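Local coordinates for putative hexose oxidase (PDB 5AWV), which binds FAD and probably oxidises a sugar of glycopeptide antibiotics, and is here held in complex with teicoplanin, at residues L209-T214 and K496-R501; Y384-H389 and V445-A450. All blocks are in the same frame, centred on the assembly; numbering follows the deposited sequence.

Interaction 1: residues L209-T214 and K496-R501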
loop_
_atom_site.group_PDB
_atom_site.type_symbol
_atom_site.label_atom_id
_atom_site.label_comp_id
_atom_site.label_asym_id
_atom_site.label_seq_id
_atom_site.Cartn_x
_atom_site.Cartn_y
_atom_site.Cartn_z
ATOM N N LEU A 209 -0.113 -8.689 -18.789
ATOM C CA LEU A 209 0.765 -8.288 -17.714
ATOM C C LEU A 209 0.360 -6.962 -17.023
ATOM O O LEU A 209 0.490 -6.881 -15.786
ATOM C CB LEU A 209 2.249 -8.221 -18.147
ATOM C CG LEU A 209 3.286 -8.073 -17.041
ATOM C CD1 LEU A 209 3.278 -9.317 -16.178
ATOM C CD2 LEU A 209 4.656 -7.876 -17.630
ATOM N N TRP A 210 0.020 -5.956 -17.797
ATOM C CA TRP A 210 -0.439 -4.639 -17.332
ATOM C C TRP A 210 -1.709 -4.971 -16.478
ATOM O O TRP A 210 -1.857 -4.549 -15.349
ATOM C CB TRP A 210 -0.852 -3.724 -18.472
ATOM C CG TRP A 210 -1.786 -2.683 -17.998
ATOM C CD1 TRP A 210 -1.440 -1.587 -17.276
ATOM C CD2 TRP A 210 -3.235 -2.693 -18.075
ATOM N NE1 TRP A 210 -2.590 -0.907 -16.910
ATOM C CE2 TRP A 210 -3.694 -1.582 -17.358
ATOM C CE3 TRP A 210 -4.171 -3.546 -18.665
ATOM C CZ2 TRP A 210 -5.046 -1.245 -17.265
ATOM C CZ3 TRP A 210 -5.496 -3.250 -18.548
ATOM C CH2 TRP A 210 -5.947 -2.100 -17.826
ATOM N N TRP A 211 -2.663 -5.677 -17.086
ATOM C CA TRP A 211 -3.908 -6.006 -16.388
ATOM C C TRP A 211 -3.663 -6.726 -14.998
ATOM O O TRP A 211 -4.292 -6.351 -13.995
ATOM C CB TRP A 211 -4.870 -6.840 -17.289
ATOM C CG TRP A 211 -6.158 -7.247 -16.608
ATOM C CD1 TRP A 211 -7.296 -6.542 -16.544
ATOM C CD2 TRP A 211 -6.345 -8.391 -15.805
ATOM N NE1 TRP A 211 -8.269 -7.260 -15.845
ATOM C CE2 TRP A 211 -7.674 -8.356 -15.320
ATOM C CE3 TRP A 211 -5.534 -9.463 -15.483
ATOM C CZ2 TRP A 211 -8.224 -9.392 -14.547
ATOM C CZ3 TRP A 211 -6.064 -10.499 -14.668
ATOM C CH2 TRP A 211 -7.414 -10.460 -14.257
ATOM N N ALA A 212 -2.723 -7.633 -14.907
ATOM C CA ALA A 212 -2.518 -8.331 -13.710
ATOM C C ALA A 212 -2.022 -7.408 -12.569
ATOM O O ALA A 212 -2.128 -7.773 -11.378
ATOM C CB ALA A 212 -1.570 -9.441 -13.884
ATOM N N HIS A 213 -1.373 -6.309 -12.940
ATOM C CA HIS A 213 -0.883 -5.351 -11.974
ATOM C C HIS A 213 -1.894 -4.319 -11.566
ATOM O O HIS A 213 -1.537 -3.417 -10.779
ATOM C CB HIS A 213 0.389 -4.691 -12.499
ATOM C CG HIS A 213 1.567 -5.591 -12.472
ATOM N ND1 HIS A 213 1.912 -6.430 -13.518
ATOM C CD2 HIS A 213 2.432 -5.854 -11.480
ATOM C CE1 HIS A 213 2.939 -7.167 -13.146
ATOM N NE2 HIS A 213 3.276 -6.820 -11.913
ATOM N N THR A 214 -3.128 -4.399 -12.043
ATOM C CA THR A 214 -4.255 -3.565 -11.610
ATOM C C THR A 214 -5.032 -4.260 -10.437
ATOM O O THR A 214 -6.207 -4.233 -10.384
ATOM C CB THR A 214 -5.252 -3.208 -12.738
ATOM O OG1 THR A 214 -5.891 -4.392 -13.247
ATOM C CG2 THR A 214 -4.537 -2.557 -13.829
ATOM N N LYS A 496 -12.173 -13.438 -6.986
ATOM C CA LYS A 496 -13.413 -13.888 -7.556
ATOM C C LYS A 496 -13.199 -14.420 -8.964
ATOM O O LYS A 496 -12.251 -15.216 -9.170
ATOM C CB LYS A 496 -14.501 -12.795 -7.411
ATOM C CG LYS A 496 -14.811 -12.311 -5.985
ATOM C CD LYS A 496 -15.906 -11.256 -5.950
ATOM C CE LYS A 496 -17.244 -11.795 -6.479
ATOM N NZ LYS A 496 -18.221 -10.739 -6.606
ATOM N N GLY A 497 -13.965 -13.907 -9.904
ATOM C CA GLY A 497 -13.978 -14.328 -11.313
ATOM C C GLY A 497 -12.726 -13.875 -12.069
ATOM O O GLY A 497 -12.516 -14.349 -13.156
ATOM N N ASN A 498 -11.810 -13.069 -11.458
ATOM C CA ASN A 498 -10.535 -12.728 -12.063
ATOM C C ASN A 498 -9.431 -13.771 -11.824
ATOM O O ASN A 498 -8.348 -13.659 -12.407
ATOM C CB ASN A 498 -10.073 -11.306 -11.612
ATOM C CG ASN A 498 -11.005 -10.201 -12.102
ATOM O OD1 ASN A 498 -11.661 -10.361 -13.132
ATOM N ND2 ASN A 498 -11.071 -9.046 -11.368
ATOM N N HIS A 499 -9.649 -14.770 -10.942
ATOM C CA HIS A 499 -8.619 -15.635 -10.622
ATOM C C HIS A 499 -8.103 -16.444 -11.897
ATOM O O HIS A 499 -6.886 -16.640 -12.071
ATOM C CB HIS A 499 -9.007 -16.587 -9.531
ATOM C CG HIS A 499 -7.903 -17.475 -9.161
ATOM N ND1 HIS A 499 -7.965 -18.856 -9.277
ATOM C CD2 HIS A 499 -6.698 -17.192 -8.664
ATOM C CE1 HIS A 499 -6.811 -19.363 -8.890
ATOM N NE2 HIS A 499 -6.046 -18.372 -8.479
ATOM N N PRO A 500 -9.041 -16.891 -12.748
ATOM C CA PRO A 500 -8.596 -17.688 -13.906
ATOM C C PRO A 500 -7.660 -16.903 -14.801
ATOM O O PRO A 500 -6.633 -17.421 -15.186
ATOM C CB PRO A 500 -9.923 -18.114 -14.609
ATOM C CG PRO A 500 -10.927 -18.108 -13.480
ATOM C CD PRO A 500 -10.489 -16.979 -12.536
ATOM N N ARG A 501 -8.000 -15.676 -15.141
ATOM C CA ARG A 501 -7.090 -14.851 -15.914
ATOM C C ARG A 501 -5.778 -14.550 -15.204
ATOM O O ARG A 501 -4.704 -14.647 -15.820
ATOM C CB ARG A 501 -7.758 -13.578 -16.332
ATOM C CG ARG A 501 -6.855 -12.786 -17.286
ATOM C CD ARG A 501 -7.615 -11.618 -17.807
ATOM N NE ARG A 501 -6.776 -10.898 -18.738
ATOM C CZ ARG A 501 -7.040 -9.701 -19.180
ATOM N NH1 ARG A 501 -8.134 -9.045 -18.809
ATOM N NH2 ARG A 501 -6.204 -9.176 -20.033
#
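W211 and R501 both hold CG opposite the backbone N, with chi1 178° and -173°, and R501 runs extended to NE. This carries CD, NE and the guanidinium over one face of the indole, while CB and CG stay by the CZ3/CH2 rim. The contact joins helix 207-212 to helix 499-509, in the berberine-like C-terminal region of this FAD-linked oxidase. The guanidinium lies flat on the ring, planes 14° apart. This is a cation-pi stack: CZ of R501 sits 3.8 Å from the centroid of the five-membered ring of W211. Further back along the chain, CD of R501 makes a CH-pi contact with the six-membered ring of W211, 3.6 Å from its centroid. NE1 of W211 and NH1 of R501 are both donors and do not pair; NE1 donates to A413 O. T214 OG1 lies towards the opposite face and donates to W211 O at 2.6 Å, on a lone pair in the carbonyl plane. N498 reaches the ring edge with its amide nearly perpendicular to the indole. Its ND2 bonds to P412 O and A416 O, which ties the same loop to both segments. The amide carbon CG of N498 stands 3.8 Å from CZ2 of W211.

Interaction 2: residues Y384-H389 and V445-A450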
loop_
_atom_site.group_PDB
_atom_site.type_symbol
_atom_site.label_atom_id
_atom_site.label_comp_id
_atom_site.label_asym_id
_atom_site.label_seq_id
_atom_site.Cartn_x
_atom_site.Cartn_y
_atom_site.Cartn_z
ATOM N N TYR A 384 -20.663 -6.765 18.622
ATOM C CA TYR A 384 -20.867 -6.252 20.016
ATOM C C TYR A 384 -20.325 -7.229 21.004
ATOM O O TYR A 384 -19.626 -6.813 21.900
ATOM C CB TYR A 384 -22.321 -5.983 20.301
ATOM C CG TYR A 384 -22.512 -5.297 21.618
ATOM C CD1 TYR A 384 -22.135 -4.000 21.764
ATOM C CD2 TYR A 384 -23.076 -5.958 22.730
ATOM C CE1 TYR A 384 -22.281 -3.310 22.929
ATOM C CE2 TYR A 384 -23.232 -5.271 23.932
ATOM C CZ TYR A 384 -22.818 -3.966 24.014
ATOM O OH TYR A 384 -22.898 -3.215 25.128
ATOM N N GLU A 385 -20.672 -8.497 20.856
ATOM C CA GLU A 385 -20.277 -9.525 21.777
ATOM C C GLU A 385 -18.772 -9.632 21.916
ATOM O O GLU A 385 -18.253 -9.630 23.023
ATOM C CB GLU A 385 -20.912 -10.880 21.402
ATOM C CG GLU A 385 -20.274 -12.187 21.941
ATOM C CD GLU A 385 -19.962 -12.206 23.424
ATOM O OE1 GLU A 385 -19.050 -12.987 23.867
ATOM O OE2 GLU A 385 -20.645 -11.434 24.169
ATOM N N ASN A 386 -18.028 -9.731 20.789
ATOM C CA ASN A 386 -16.597 -9.816 20.900
ATOM C C ASN A 386 -15.933 -8.519 21.353
ATOM O O ASN A 386 -14.915 -8.499 22.120
ATOM C CB ASN A 386 -16.063 -10.416 19.542
ATOM C CG ASN A 386 -16.467 -11.825 19.337
ATOM O OD1 ASN A 386 -15.814 -12.720 19.833
ATOM N ND2 ASN A 386 -17.526 -12.076 18.636
ATOM N N MET A 387 -16.479 -7.367 20.953
ATOM C CA MET A 387 -15.878 -6.105 21.358
ATOM C C MET A 387 -16.068 -5.780 22.873
ATOM O O MET A 387 -15.379 -4.915 23.391
ATOM C CB MET A 387 -16.456 -4.925 20.536
ATOM C CG MET A 387 -15.927 -4.784 19.096
ATOM S SD MET A 387 -14.142 -4.783 18.954
ATOM C CE MET A 387 -13.749 -3.345 19.935
ATOM N N THR A 388 -17.079 -6.377 23.496
ATOM C CA THR A 388 -17.324 -6.194 24.915
ATOM C C THR A 388 -16.696 -7.265 25.775
ATOM O O THR A 388 -16.824 -7.179 26.990
ATOM C CB THR A 388 -18.845 -6.067 25.206
ATOM O OG1 THR A 388 -19.587 -7.139 24.640
ATOM C CG2 THR A 388 -19.325 -4.832 24.660
ATOM N N HIS A 389 -16.002 -8.233 25.169
ATOM C CA HIS A 389 -15.310 -9.340 25.835
ATOM C C HIS A 389 -13.886 -9.494 25.336
ATOM O O HIS A 389 -13.513 -10.410 24.606
ATOM C CB HIS A 389 -16.173 -10.573 25.750
ATOM C CG HIS A 389 -17.456 -10.341 26.510
ATOM N ND1 HIS A 389 -18.670 -10.102 25.889
ATOM C CD2 HIS A 389 -17.661 -10.127 27.842
ATOM C CE1 HIS A 389 -19.585 -9.833 26.817
ATOM N NE2 HIS A 389 -19.001 -9.857 28.010
ATOM N N VAL A 445 -9.146 -12.108 17.758
ATOM C CA VAL A 445 -9.541 -11.554 16.431
ATOM C C VAL A 445 -10.127 -12.640 15.527
ATOM O O VAL A 445 -11.105 -12.388 14.780
ATOM C CB VAL A 445 -8.329 -10.793 15.820
ATOM C CG1 VAL A 445 -7.319 -11.747 15.184
ATOM C CG2 VAL A 445 -8.796 -9.769 14.837
ATOM N N ARG A 446 -9.585 -13.874 15.624
ATOM C CA ARG A 446 -10.083 -14.977 14.878
ATOM C C ARG A 446 -11.479 -15.378 15.323
ATOM O O ARG A 446 -12.313 -15.725 14.490
ATOM C CB ARG A 446 -9.152 -16.198 14.870
ATOM C CG ARG A 446 -7.864 -15.935 14.145
ATOM C CD ARG A 446 -6.808 -16.963 14.477
ATOM N NE ARG A 446 -5.712 -16.847 13.518
ATOM C CZ ARG A 446 -4.491 -17.326 13.700
ATOM N NH1 ARG A 446 -4.172 -18.000 14.801
ATOM N NH2 ARG A 446 -3.590 -17.155 12.750
ATOM N N LYS A 447 -11.768 -15.252 16.616
ATOM C CA LYS A 447 -13.138 -15.574 17.075
ATOM C C LYS A 447 -14.083 -14.484 16.538
ATOM O O LYS A 447 -15.136 -14.807 16.082
ATOM C CB LYS A 447 -13.227 -15.711 18.633
ATOM C CG LYS A 447 -14.595 -16.079 19.145
ATOM C CD LYS A 447 -14.655 -16.091 20.689
ATOM C CE LYS A 447 -16.096 -16.443 21.108
ATOM N NZ LYS A 447 -16.944 -15.204 21.082
ATOM N N LEU A 448 -13.710 -13.218 16.685
ATOM C CA LEU A 448 -14.483 -12.084 16.167
ATOM C C LEU A 448 -14.870 -12.298 14.688
ATOM O O LEU A 448 -16.062 -12.232 14.296
ATOM C CB LEU A 448 -13.695 -10.817 16.352
ATOM C CG LEU A 448 -14.132 -9.572 15.552
ATOM C CD1 LEU A 448 -15.518 -9.155 15.953
ATOM C CD2 LEU A 448 -13.149 -8.448 15.838
ATOM N N TYR A 449 -13.858 -12.712 13.897
ATOM C CA TYR A 449 -14.047 -12.864 12.463
ATOM C C TYR A 449 -14.914 -14.019 12.160
ATOM O O TYR A 449 -15.872 -13.867 11.449
ATOM C CB TYR A 449 -12.673 -12.983 11.782
ATOM C CG TYR A 449 -12.644 -12.824 10.289
ATOM C CD1 TYR A 449 -12.499 -11.558 9.737
ATOM C CD2 TYR A 449 -12.466 -13.938 9.477
ATOM C CE1 TYR A 449 -12.262 -11.380 8.374
ATOM C CE2 TYR A 449 -12.249 -13.791 8.111
ATOM C CZ TYR A 449 -12.179 -12.498 7.563
ATOM O OH TYR A 449 -11.970 -12.348 6.210
ATOM N N ALA A 450 -14.611 -15.187 12.759
ATOM C CA ALA A 450 -15.387 -16.403 12.567
ATOM C C ALA A 450 -16.844 -16.232 13.049
ATOM O O ALA A 450 -17.769 -16.702 12.387
ATOM C CB ALA A 450 -14.733 -17.580 13.283
#
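NZ of K447 is gripped by two groups: it donates to OD1 of N386 at 3.0 Å and forms a salt bridge with D451 OD2, which also accepts ND2 of N386, as does A382 O one turn earlier in the asparagine's own helix. These bonds at both ends fix the rotation of the amide. The lysine comes in 31° out of the plane of the amide carbonyl, with a C=O...N angle of 125°. Its chain is extended as far as CE and turns at the last torsion, chi4 -83°, which swings NZ round to the amide oxygen. The aliphatic part also passes the amide, with CG of K447 3.6 Å from OD1 of N386. The contact packs the C-terminal end of helix 377-387 against helix 438-452. Both helices lie beside the seven-stranded antiparallel sheet, as in the substrate-binding domain of berberine-bridge-enzyme-like oxidases. L448 touches Y428 of that sheet, and the indole NE1 of W444, in helix 438-452, donates to the backbone O of N386. The backbones come nearest at N386 and L448, CA to CA 5.7 Å. Nearer the N386 backbone the contact is apolar, with CB of N386 3.8 Å from CD1 of L448. E385 is partly exposed and lies close to a bound mannose. Its OE1 is 4.1 Å from NZ of K447, too far for a salt bridge, though the opposite charges probably attract weakly.

The two contacts share no helix. Their centres are about 33 Å apart, and their nearest atoms about 13 Å. Interaction 2 is nested in the chain between the two segments of interaction 1. Interaction 1 is the more buried and lies nearer the centre of the chain; it brings the C-terminal helix back to the part that carries the five-stranded sheet. Interaction 2 lies further out, between two helices beside the seven-stranded sheet, and K447 is exposed. Both contacts use a basic side chain next to a buried residue. In interaction 1 the cation rests on an aromatic face, while in interaction 2 it is bonded to an amide oxygen and a carboxylate.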